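Local coordinates for protein putative dehydrogenase (Pseudomonas fluorescens, PDB 6UUG) that is the methanesulfinate monooxygenase MsuC, the oxygenase of a two-component flavin-dependent system that works in bacterial sulfur assimilation, at residues A[208-216]-A[380-388]; A[250-261]-A[340-351]. All blocks are in the same frame, centred on the assembly; numbering follows the deposited sequence. Where two conformers were deposited one is given.

Contact 1. Residues A[208-216]-A[380-388]; sequences WNNIGQRQT and WRNLRTQTL
Arg381 and Asn382, neighbours on helix 378-386, each bind the loop 208-216 through one hydrogen bond to its backbone. Arg381 NH1 donates to Ile211 O at 2.7 Å. The oxygen lies at the edge of the guanidinium group, near its plane, and NH1 sits almost straight off the end of the carbonyl. The long arm reaches this point by a bend at chi3 (-81°). The same guanidinium forms salt bridges through NH2 to Asp51 and through NE to Asp377, which hold its rotation. Asn382 OD1 accepts from Gln213 N at 2.9 Å; the donor stands above the plane of the side-chain amide, not on a lone pair. Water 1 donates to the same OD1 and accepts from Arg214 N, so one oxygen serves two successive peptide N-H groups, Gln213 directly and Arg214 through the water.

The loop also shapes itself. Asn210 OD1 takes Gly212 N on a lone pair in an Asx turn, while its ND2 binds Thr370 of the second subunit.

Van der Waals packing fills in around these bonds. Thr385 CG2 meets Asn210 OD1 at 3.1 Å, and Thr385 OG1 lies 3.5 Å from Ile211 CG1. That hydroxyl donates to Arg381 O, one turn back. Gly212 CA comes within 3.4 Å of Asn382 OD1. The Gly212 and Asn382 CA atoms are 4.2 Å apart, the closest CA pair across the contact. Gln213 and Gln386 cross at about a right angle, with Gln213 CG 3.2 Å from Gln386 OE1. The Gln213 amide goes on to Ser100 and His104.

The chemistry is that of a buried polar seam: two side chains of the helix bond a carbonyl and an N-H of an irregular loop, and the charge of Arg381 is probably balanced by the two aspartates.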
loop_
_atom_site.group_PDB
_atom_site.type_symbol
_atom_site.label_atom_id
_atom_site.label_comp_id
_atom_site.label_asym_id
_atom_site.label_seq_id
_atom_site.Cartn_x
_atom_site.Cartn_y
_atom_site.Cartn_z
ATOM N N TRP A 208 2.846 -9.088 -34.522
ATOM C CA TRP A 208 2.562 -8.881 -33.108
ATOM C C TRP A 208 3.526 -9.682 -32.240
ATOM O O TRP A 208 3.574 -10.914 -32.318
ATOM C CB TRP A 208 1.117 -9.276 -32.814
ATOM C CG TRP A 208 0.734 -9.142 -31.375
ATOM C CD1 TRP A 208 0.315 -10.143 -30.540
ATOM C CD2 TRP A 208 0.732 -7.937 -30.594
ATOM N NE1 TRP A 208 0.049 -9.632 -29.287
ATOM C CE2 TRP A 208 0.296 -8.282 -29.295
ATOM C CE3 TRP A 208 1.057 -6.603 -30.863
ATOM C CZ2 TRP A 208 0.168 -7.338 -28.273
ATOM C CZ3 TRP A 208 0.932 -5.665 -29.846
ATOM C CH2 TRP A 208 0.496 -6.039 -28.566
ATOM N N ASN A 209 4.291 -8.972 -31.409
ATOM C CA ASN A 209 5.322 -9.596 -30.581
ATOM C C ASN A 209 5.382 -8.809 -29.272
ATOM O O ASN A 209 6.039 -7.765 -29.198
ATOM C CB ASN A 209 6.665 -9.603 -31.304
ATOM C CG ASN A 209 7.630 -10.631 -30.745
ATOM O OD1 ASN A 209 7.221 -11.645 -30.169
ATOM N ND2 ASN A 209 8.923 -10.377 -30.914
ATOM N N ASN A 210 4.700 -9.317 -28.248
ATOM C CA ASN A 210 4.515 -8.592 -26.999
ATOM C C ASN A 210 4.748 -9.548 -25.834
ATOM O O ASN A 210 4.708 -10.769 -26.005
ATOM C CB ASN A 210 3.114 -7.981 -26.958
ATOM C CG ASN A 210 2.978 -6.896 -25.926
ATOM O OD1 ASN A 210 2.908 -7.180 -24.731
ATOM N ND2 ASN A 210 2.914 -5.640 -26.376
ATOM N N ILE A 211 5.017 -8.993 -24.643
ATOM C CA ILE A 211 5.288 -9.867 -23.498
ATOM C C ILE A 211 4.008 -10.521 -22.991
ATOM O O ILE A 211 4.059 -11.588 -22.364
ATOM C CB ILE A 211 6.009 -9.119 -22.359
ATOM C CG1 ILE A 211 5.132 -7.981 -21.823
ATOM C CG2 ILE A 211 7.390 -8.644 -22.826
ATOM C CD1 ILE A 211 5.309 -7.700 -20.338
ATOM N N GLY A 212 2.846 -9.898 -23.240
ATOM C CA GLY A 212 1.571 -10.482 -22.888
ATOM C C GLY A 212 0.613 -10.406 -24.065
ATOM O O GLY A 212 0.913 -9.800 -25.098
ATOM N N GLN A 213 -0.561 -11.025 -23.885
ATOM C CA GLN A 213 -1.582 -11.072 -24.938
ATOM C C GLN A 213 -1.006 -11.603 -26.247
ATOM O O GLN A 213 -1.267 -11.066 -27.328
ATOM C CB GLN A 213 -2.212 -9.694 -25.154
ATOM C CG GLN A 213 -2.980 -9.169 -23.959
ATOM C CD GLN A 213 -4.070 -10.123 -23.499
ATOM O OE1 GLN A 213 -3.822 -11.021 -22.697
ATOM N NE2 GLN A 213 -5.288 -9.930 -24.008
ATOM N N ARG A 214 -0.224 -12.679 -26.153
ATOM C CA ARG A 214 0.657 -13.076 -27.247
ATOM C C ARG A 214 -0.061 -13.782 -28.393
ATOM O O ARG A 214 0.600 -14.155 -29.369
ATOM C CB ARG A 214 1.783 -13.964 -26.709
ATOM C CG ARG A 214 2.738 -13.193 -25.797
ATOM C CD ARG A 214 3.897 -14.039 -25.271
ATOM N NE ARG A 214 4.496 -14.896 -26.293
ATOM C CZ ARG A 214 5.316 -14.477 -27.259
ATOM N NH1 ARG A 214 5.641 -13.193 -27.365
ATOM N NH2 ARG A 214 5.806 -15.351 -28.134
ATOM N N GLN A 215 -1.382 -13.966 -28.317
ATOM C CA GLN A 215 -2.117 -14.612 -29.402
ATOM C C GLN A 215 -3.320 -13.779 -29.840
ATOM O O GLN A 215 -4.300 -14.325 -30.353
ATOM C CB GLN A 215 -2.549 -16.026 -29.008
ATOM C CG GLN A 215 -1.373 -17.009 -28.874
ATOM C CD GLN A 215 -1.807 -18.470 -28.886
ATOM O OE1 GLN A 215 -2.663 -18.888 -28.100
ATOM N NE2 GLN A 215 -1.222 -19.254 -29.796
ATOM N N THR A 216 -3.248 -12.456 -29.674
ATOM C CA THR A 216 -4.291 -11.546 -30.139
ATOM C C THR A 216 -4.014 -10.956 -31.522
ATOM O O THR A 216 -4.843 -10.190 -32.023
ATOM C CB THR A 216 -4.490 -10.400 -29.135
ATOM O OG1 THR A 216 -3.255 -9.683 -28.965
ATOM C CG2 THR A 216 -4.950 -10.948 -27.793
ATOM N N TRP A 380 0.245 -12.414 -14.692
ATOM C CA TRP A 380 0.781 -11.078 -14.433
ATOM C C TRP A 380 1.174 -10.385 -15.740
ATOM O O TRP A 380 0.842 -9.215 -15.954
ATOM C CB TRP A 380 1.982 -11.149 -13.469
ATOM C CG TRP A 380 2.486 -9.768 -13.039
ATOM C CD1 TRP A 380 2.084 -9.040 -11.945
ATOM C CD2 TRP A 380 3.469 -8.965 -13.713
ATOM N NE1 TRP A 380 2.761 -7.829 -11.906
ATOM C CE2 TRP A 380 3.609 -7.760 -12.980
ATOM C CE3 TRP A 380 4.246 -9.148 -14.862
ATOM C CZ2 TRP A 380 4.517 -6.750 -13.354
ATOM C CZ3 TRP A 380 5.155 -8.137 -15.233
ATOM C CH2 TRP A 380 5.254 -6.947 -14.490
ATOM N N ARG A 381 1.888 -11.091 -16.633
ATOM C CA ARG A 381 2.336 -10.444 -17.873
ATOM C C ARG A 381 1.162 -9.986 -18.727
ATOM O O ARG A 381 1.202 -8.906 -19.334
ATOM C CB ARG A 381 3.208 -11.392 -18.697
ATOM C CG ARG A 381 4.598 -11.571 -18.158
ATOM C CD ARG A 381 5.427 -12.372 -19.154
ATOM N NE ARG A 381 5.181 -13.807 -19.061
ATOM C CZ ARG A 381 4.482 -14.531 -19.934
ATOM N NH1 ARG A 381 3.915 -13.970 -21.001
ATOM N NH2 ARG A 381 4.355 -15.838 -19.739
ATOM N N ASN A 382 0.132 -10.823 -18.829
ATOM C CA ASN A 382 -1.041 -10.460 -19.617
ATOM C C ASN A 382 -1.729 -9.236 -19.031
ATOM O O ASN A 382 -2.098 -8.302 -19.752
ATOM C CB ASN A 382 -2.010 -11.647 -19.669
ATOM C CG ASN A 382 -1.495 -12.781 -20.537
ATOM O OD1 ASN A 382 -0.637 -12.574 -21.392
ATOM N ND2 ASN A 382 -2.027 -13.984 -20.325
ATOM N N LEU A 383 -1.933 -9.235 -17.720
ATOM C CA LEU A 383 -2.618 -8.109 -17.104
ATOM C C LEU A 383 -1.737 -6.870 -17.105
ATOM O O LEU A 383 -2.223 -5.760 -17.319
ATOM C CB LEU A 383 -3.048 -8.481 -15.683
ATOM C CG LEU A 383 -4.004 -7.548 -14.957
ATOM C CD1 LEU A 383 -5.250 -7.317 -15.790
ATOM C CD2 LEU A 383 -4.364 -8.178 -13.611
ATOM N N ARG A 384 -0.429 -7.032 -16.888
ATOM C CA ARG A 384 0.456 -5.870 -16.938
ATOM C C ARG A 384 0.392 -5.181 -18.292
ATOM O O ARG A 384 0.416 -3.946 -18.367
ATOM C CB ARG A 384 1.909 -6.281 -16.642
ATOM C CG ARG A 384 2.964 -5.155 -16.788
ATOM C CD ARG A 384 2.883 -4.128 -15.658
ATOM N NE ARG A 384 1.702 -3.265 -15.809
ATOM C CZ ARG A 384 1.340 -2.300 -14.973
ATOM N NH1 ARG A 384 0.193 -1.632 -15.186
ATOM N NH2 ARG A 384 2.094 -2.001 -13.918
ATOM N N THR A 385 0.368 -5.965 -19.372
ATOM C CA THR A 385 0.340 -5.404 -20.720
ATOM C C THR A 385 -0.971 -4.669 -20.976
ATOM O O THR A 385 -0.987 -3.545 -21.498
ATOM C CB THR A 385 0.520 -6.527 -21.756
ATOM O OG1 THR A 385 1.747 -7.228 -21.512
ATOM C CG2 THR A 385 0.543 -5.956 -23.161
ATOM N N GLN A 386 -2.083 -5.289 -20.616
ATOM C CA GLN A 386 -3.376 -4.747 -21.024
ATOM C C GLN A 386 -3.855 -3.595 -20.151
ATOM O O GLN A 386 -4.760 -2.860 -20.563
ATOM C CB GLN A 386 -4.427 -5.848 -21.027
ATOM C CG GLN A 386 -4.432 -6.674 -22.300
ATOM C CD GLN A 386 -4.421 -5.811 -23.579
ATOM O OE1 GLN A 386 -3.644 -6.058 -24.504
ATOM N NE2 GLN A 386 -5.279 -4.798 -23.622
ATOM N N THR A 387 -3.291 -3.419 -18.960
ATOM C CA THR A 387 -3.696 -2.302 -18.116
ATOM C C THR A 387 -3.019 -0.991 -18.498
ATOM O O THR A 387 -3.358 0.040 -17.910
ATOM C CB THR A 387 -3.406 -2.597 -16.640
ATOM O OG1 THR A 387 -2.040 -2.995 -16.502
ATOM C CG2 THR A 387 -4.305 -3.700 -16.093
ATOM N N LEU A 388 -2.098 -0.989 -19.477
ATOM C CA LEU A 388 -1.348 0.211 -19.834
ATOM C C LEU A 388 -1.947 1.011 -20.982
ATOM O O LEU A 388 -1.552 2.167 -21.179
ATOM C CB LEU A 388 0.079 -0.154 -20.235
ATOM C CG LEU A 388 0.916 -0.800 -19.139
ATOM C CD1 LEU A 388 2.260 -1.256 -19.718
ATOM C CD2 LEU A 388 1.091 0.177 -17.990
HETATM O O HOH W 1 0.391 -14.032 -23.575
#

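Contact 2. Residues A[250-261]-A[340-351]; sequences LIAQLTFTHMFL and ATAIATAKVAAS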
loop_
_atom_site.group_PDB
_atom_site.type_symbol
_atom_site.label_atom_id
_atom_site.label_comp_id
_atom_site.label_asym_id
_atom_site.label_seq_id
_atom_site.Cartn_x
_atom_site.Cartn_y
_atom_site.Cartn_z
ATOM N N LEU A 250 -17.819 2.467 -23.957
ATOM C CA LEU A 250 -18.085 1.877 -22.651
ATOM C C LEU A 250 -18.127 0.354 -22.739
ATOM O O LEU A 250 -17.668 -0.338 -21.821
ATOM C CB LEU A 250 -19.385 2.447 -22.077
ATOM C CG LEU A 250 -19.451 3.974 -21.949
ATOM C CD1 LEU A 250 -20.715 4.402 -21.218
ATOM C CD2 LEU A 250 -18.210 4.479 -21.195
ATOM N N ILE A 251 -18.687 -0.183 -23.828
ATOM C CA ILE A 251 -18.621 -1.622 -24.064
ATOM C C ILE A 251 -17.165 -2.073 -24.178
ATOM O O ILE A 251 -16.770 -3.094 -23.609
ATOM C CB ILE A 251 -19.441 -1.995 -25.314
ATOM C CG1 ILE A 251 -20.933 -1.779 -25.032
ATOM C CG2 ILE A 251 -19.169 -3.451 -25.733
ATOM C CD1 ILE A 251 -21.782 -1.720 -26.315
ATOM N N ALA A 252 -16.344 -1.315 -24.904
ATOM C CA ALA A 252 -14.920 -1.649 -24.991
ATOM C C ALA A 252 -14.261 -1.655 -23.612
ATOM O O ALA A 252 -13.561 -2.611 -23.258
ATOM C CB ALA A 252 -14.207 -0.670 -25.929
ATOM N N GLN A 253 -14.479 -0.595 -22.823
ATOM C CA GLN A 253 -13.891 -0.511 -21.486
ATOM C C GLN A 253 -14.359 -1.648 -20.588
ATOM O O GLN A 253 -13.555 -2.234 -19.856
ATOM C CB GLN A 253 -14.241 0.831 -20.843
ATOM C CG GLN A 253 -13.578 2.019 -21.529
ATOM C CD GLN A 253 -12.095 2.100 -21.208
ATOM O OE1 GLN A 253 -11.705 2.020 -20.043
ATOM N NE2 GLN A 253 -11.257 2.235 -22.244
ATOM N N LEU A 254 -15.656 -1.966 -20.616
ATOM C CA LEU A 254 -16.150 -3.048 -19.770
ATOM C C LEU A 254 -15.714 -4.422 -20.283
ATOM O O LEU A 254 -15.615 -5.367 -19.490
ATOM C CB LEU A 254 -17.687 -2.947 -19.644
ATOM C CG LEU A 254 -18.338 -3.828 -18.570
ATOM C CD1 LEU A 254 -17.688 -3.609 -17.223
ATOM C CD2 LEU A 254 -19.846 -3.548 -18.469
ATOM N N THR A 255 -15.422 -4.553 -21.581
ATOM C CA THR A 255 -14.863 -5.804 -22.096
ATOM C C THR A 255 -13.478 -6.050 -21.512
ATOM O O THR A 255 -13.198 -7.139 -20.993
ATOM C CB THR A 255 -14.818 -5.768 -23.629
ATOM O OG1 THR A 255 -16.158 -5.701 -24.147
ATOM C CG2 THR A 255 -14.123 -7.010 -24.193
ATOM N N PHE A 256 -12.608 -5.030 -21.564
ATOM C CA PHE A 256 -11.306 -5.122 -20.902
ATOM C C PHE A 256 -11.468 -5.435 -19.427
ATOM O O PHE A 256 -10.730 -6.254 -18.875
ATOM C CB PHE A 256 -10.525 -3.811 -21.043
ATOM C CG PHE A 256 -9.840 -3.651 -22.362
ATOM C CD1 PHE A 256 -8.921 -4.593 -22.790
ATOM C CD2 PHE A 256 -10.071 -2.534 -23.143
ATOM C CE1 PHE A 256 -8.270 -4.443 -24.007
ATOM C CE2 PHE A 256 -9.425 -2.374 -24.359
ATOM C CZ PHE A 256 -8.523 -3.335 -24.790
ATOM N N THR A 257 -12.429 -4.772 -18.772
ATOM C CA THR A 257 -12.612 -4.948 -17.335
ATOM C C THR A 257 -12.956 -6.393 -16.998
ATOM O O THR A 257 -12.424 -6.950 -16.031
ATOM C CB THR A 257 -13.698 -4.002 -16.809
ATOM O OG1 THR A 257 -13.304 -2.641 -17.029
ATOM C CG2 THR A 257 -13.902 -4.200 -15.305
ATOM N N HIS A 258 -13.867 -7.007 -17.766
ATOM C CA HIS A 258 -14.195 -8.413 -17.534
ATOM C C HIS A 258 -12.987 -9.310 -17.772
ATOM O O HIS A 258 -12.825 -10.334 -17.090
ATOM C CB HIS A 258 -15.365 -8.840 -18.429
ATOM C CG HIS A 258 -16.703 -8.475 -17.878
ATOM N ND1 HIS A 258 -17.187 -7.188 -17.870
ATOM C CD2 HIS A 258 -17.661 -9.246 -17.302
ATOM C CE1 HIS A 258 -18.394 -7.180 -17.319
ATOM N NE2 HIS A 258 -18.704 -8.420 -16.968
ATOM N N MET A 259 -12.151 -8.967 -18.762
ATOM C CA MET A 259 -10.899 -9.694 -18.983
ATOM C C MET A 259 -10.003 -9.623 -17.755
ATOM O O MET A 259 -9.415 -10.633 -17.335
ATOM C CB MET A 259 -10.146 -9.125 -20.196
ATOM C CG MET A 259 -10.749 -9.404 -21.557
ATOM S SD MET A 259 -9.973 -8.392 -22.858
ATOM C CE MET A 259 -8.238 -8.714 -22.571
ATOM N N PHE A 260 -9.841 -8.412 -17.199
ATOM C CA PHE A 260 -8.980 -8.222 -16.036
ATOM C C PHE A 260 -9.440 -9.076 -14.863
ATOM O O PHE A 260 -8.625 -9.696 -14.170
ATOM C CB PHE A 260 -8.966 -6.745 -15.611
ATOM C CG PHE A 260 -8.404 -5.779 -16.642
ATOM C CD1 PHE A 260 -7.806 -6.216 -17.811
ATOM C CD2 PHE A 260 -8.493 -4.403 -16.414
ATOM C CE1 PHE A 260 -7.293 -5.292 -18.754
ATOM C CE2 PHE A 260 -7.992 -3.490 -17.347
ATOM C CZ PHE A 260 -7.393 -3.943 -18.508
ATOM N N LEU A 261 -10.747 -9.074 -14.591
ATOM C CA LEU A 261 -11.266 -9.899 -13.508
ATOM C C LEU A 261 -11.026 -11.379 -13.787
ATOM O O LEU A 261 -10.557 -12.113 -12.910
ATOM C CB LEU A 261 -12.758 -9.621 -13.292
ATOM C CG LEU A 261 -13.508 -10.586 -12.369
ATOM C CD1 LEU A 261 -12.922 -10.622 -10.972
ATOM C CD2 LEU A 261 -14.978 -10.125 -12.307
ATOM N N ALA A 340 -20.764 5.147 -17.375
ATOM C CA ALA A 340 -19.337 5.357 -17.601
ATOM C C ALA A 340 -18.559 5.411 -16.285
ATOM O O ALA A 340 -17.471 4.829 -16.174
ATOM C CB ALA A 340 -19.129 6.642 -18.403
ATOM N N THR A 341 -19.095 6.118 -15.287
ATOM C CA THR A 341 -18.438 6.190 -13.982
ATOM C C THR A 341 -18.372 4.817 -13.322
ATOM O O THR A 341 -17.336 4.437 -12.762
ATOM C CB THR A 341 -19.174 7.185 -13.086
ATOM O OG1 THR A 341 -19.105 8.486 -13.681
ATOM C CG2 THR A 341 -18.547 7.242 -11.696
ATOM N N ALA A 342 -19.461 4.048 -13.399
ATOM C CA ALA A 342 -19.470 2.722 -12.784
ATOM C C ALA A 342 -18.457 1.789 -13.441
ATOM O O ALA A 342 -17.825 0.967 -12.762
ATOM C CB ALA A 342 -20.875 2.111 -12.869
ATOM N N ILE A 343 -18.319 1.867 -14.767
ATOM C CA ILE A 343 -17.355 1.022 -15.476
ATOM C C ILE A 343 -15.929 1.427 -15.115
ATOM O O ILE A 343 -15.057 0.578 -14.876
ATOM C CB ILE A 343 -17.578 1.105 -16.999
ATOM C CG1 ILE A 343 -18.890 0.418 -17.396
ATOM C CG2 ILE A 343 -16.394 0.464 -17.737
ATOM C CD1 ILE A 343 -19.384 0.821 -18.828
ATOM N N ALA A 344 -15.657 2.731 -15.115
ATOM C CA ALA A 344 -14.301 3.176 -14.786
ATOM C C ALA A 344 -13.928 2.793 -13.368
ATOM O O ALA A 344 -12.779 2.422 -13.105
ATOM C CB ALA A 344 -14.171 4.690 -14.968
ATOM N N THR A 345 -14.894 2.857 -12.445
ATOM C CA THR A 345 -14.653 2.444 -11.064
ATOM C C THR A 345 -14.272 0.971 -11.006
ATOM O O THR A 345 -13.299 0.589 -10.340
ATOM C CB THR A 345 -15.916 2.713 -10.233
ATOM O OG1 THR A 345 -16.178 4.124 -10.198
ATOM C CG2 THR A 345 -15.759 2.209 -8.816
ATOM N N ALA A 346 -15.033 0.126 -11.712
ATOM C CA ALA A 346 -14.723 -1.303 -11.773
ATOM C C ALA A 346 -13.374 -1.563 -12.435
ATOM O O ALA A 346 -12.616 -2.440 -11.995
ATOM C CB ALA A 346 -15.835 -2.053 -12.520
ATOM N N LYS A 347 -13.058 -0.819 -13.501
ATOM C CA LYS A 347 -11.801 -1.030 -14.212
ATOM C C LYS A 347 -10.602 -0.683 -13.343
ATOM O O LYS A 347 -9.595 -1.410 -13.354
ATOM C CB LYS A 347 -11.785 -0.204 -15.506
ATOM C CG LYS A 347 -10.653 -0.651 -16.453
ATOM C CD LYS A 347 -10.747 -0.035 -17.844
ATOM C CE LYS A 347 -9.489 -0.372 -18.661
ATOM N NZ LYS A 347 -8.885 0.845 -19.249
ATOM N N VAL A 348 -10.668 0.427 -12.590
ATOM C CA VAL A 348 -9.554 0.769 -11.703
ATOM C C VAL A 348 -9.332 -0.340 -10.676
ATOM O O VAL A 348 -8.200 -0.797 -10.460
ATOM C CB VAL A 348 -9.794 2.131 -11.031
ATOM C CG1 VAL A 348 -8.732 2.390 -9.963
ATOM C CG2 VAL A 348 -9.724 3.225 -12.094
ATOM N N ALA A 349 -10.414 -0.823 -10.055
ATOM C CA ALA A 349 -10.277 -1.882 -9.061
ATOM C C ALA A 349 -9.741 -3.160 -9.689
ATOM O O ALA A 349 -8.814 -3.786 -9.150
ATOM C CB ALA A 349 -11.616 -2.157 -8.375
ATOM N N ALA A 350 -10.302 -3.563 -10.830
ATOM C CA ALA A 350 -9.836 -4.794 -11.470
ATOM C C ALA A 350 -8.376 -4.677 -11.874
ATOM O O ALA A 350 -7.617 -5.639 -11.752
ATOM C CB ALA A 350 -10.682 -5.130 -12.692
ATOM N N SER A 351 -7.972 -3.503 -12.359
ATOM C CA SER A 351 -6.592 -3.312 -12.804
ATOM C C SER A 351 -5.629 -3.402 -11.636
ATOM O O SER A 351 -4.649 -4.163 -11.673
ATOM C CB SER A 351 -6.448 -1.949 -13.494
ATOM O OG SER A 351 -7.168 -1.921 -14.723
HETATM O O HOH W 2 -8.927 -8.065 -11.644
#
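Two long helices of the C-terminal helical domain, 247-277 and 333-360, pack along segments 250-261 and 340-351. Leu250 meets Ala340 at one end, CD2 to CB 3.6 Å. Ile343 follows: its CD1 lies 3.6 Å from Leu250 CB, and its CG2 rests near Gln253 CB and the backbone N of Leu254.

At the middle the helices interlock by knobs into holes. Thr257 sits among Ile343, Ala346, Lys347 and Ala350, and Lys347 sits among Gln253, Phe256, Thr257 and Phe260. The axes run in the same general direction, 31° apart, and come within 8.8 Å. The pair belongs to the helical bundle that forms the C-terminal part of the acyl-CoA dehydrogenase fold, to which this flavin-dependent monooxygenase belongs. Thr257 OG1 lies 3.3 Å from Lys347 CB and donates to Gln253 O in its own helix. Lys347 CG is anti to its backbone N (chi1 -166°), and the chain runs extended past that hydroxyl and turns at chi4 (-128°). NZ donates to Gln253 OE1 at 3.2 Å, tilted from the amide plane. Its stronger partner is Asp390, in a salt bridge that probably offsets the buried charge.

Phe260 packs one turn further on. Its CE2 touches Lys347 CE at 3.7 Å and Ser351 OG at 3.2 Å, both oblique to the ring, while Ala350 CB lies at the ring edge, near its plane. The Ser351 hydroxyl is turned back to donate to Lys347 O. At the C-terminal end of the pair, water 2 donates to Ala350 O at 2.8 Å and, weakly, to Phe260 O.

The centres of the two contacts lie about 17 Å apart, and both are buried. In sequence the order is 208-216, 250-261, 340-351, 380-388, so the helix pair of contact 2 falls between the two segments of contact 1. They share no helix but touch directly: Gln386 packs on Phe256 and Phe260, Leu383 on Phe260, and Gln213 on Met259. Helix 378-386 joins the helix pair to the loop between strands 202-204 and 221-228. Contact 1 borders the second subunit, where Trp380 stacks on its counterpart, whereas in contact 2 the side of segment 340-351 turned from its partner packs on Trp304 and Val305 of the third subunit. Together they connect the loop, the helical core and two subunit interfaces.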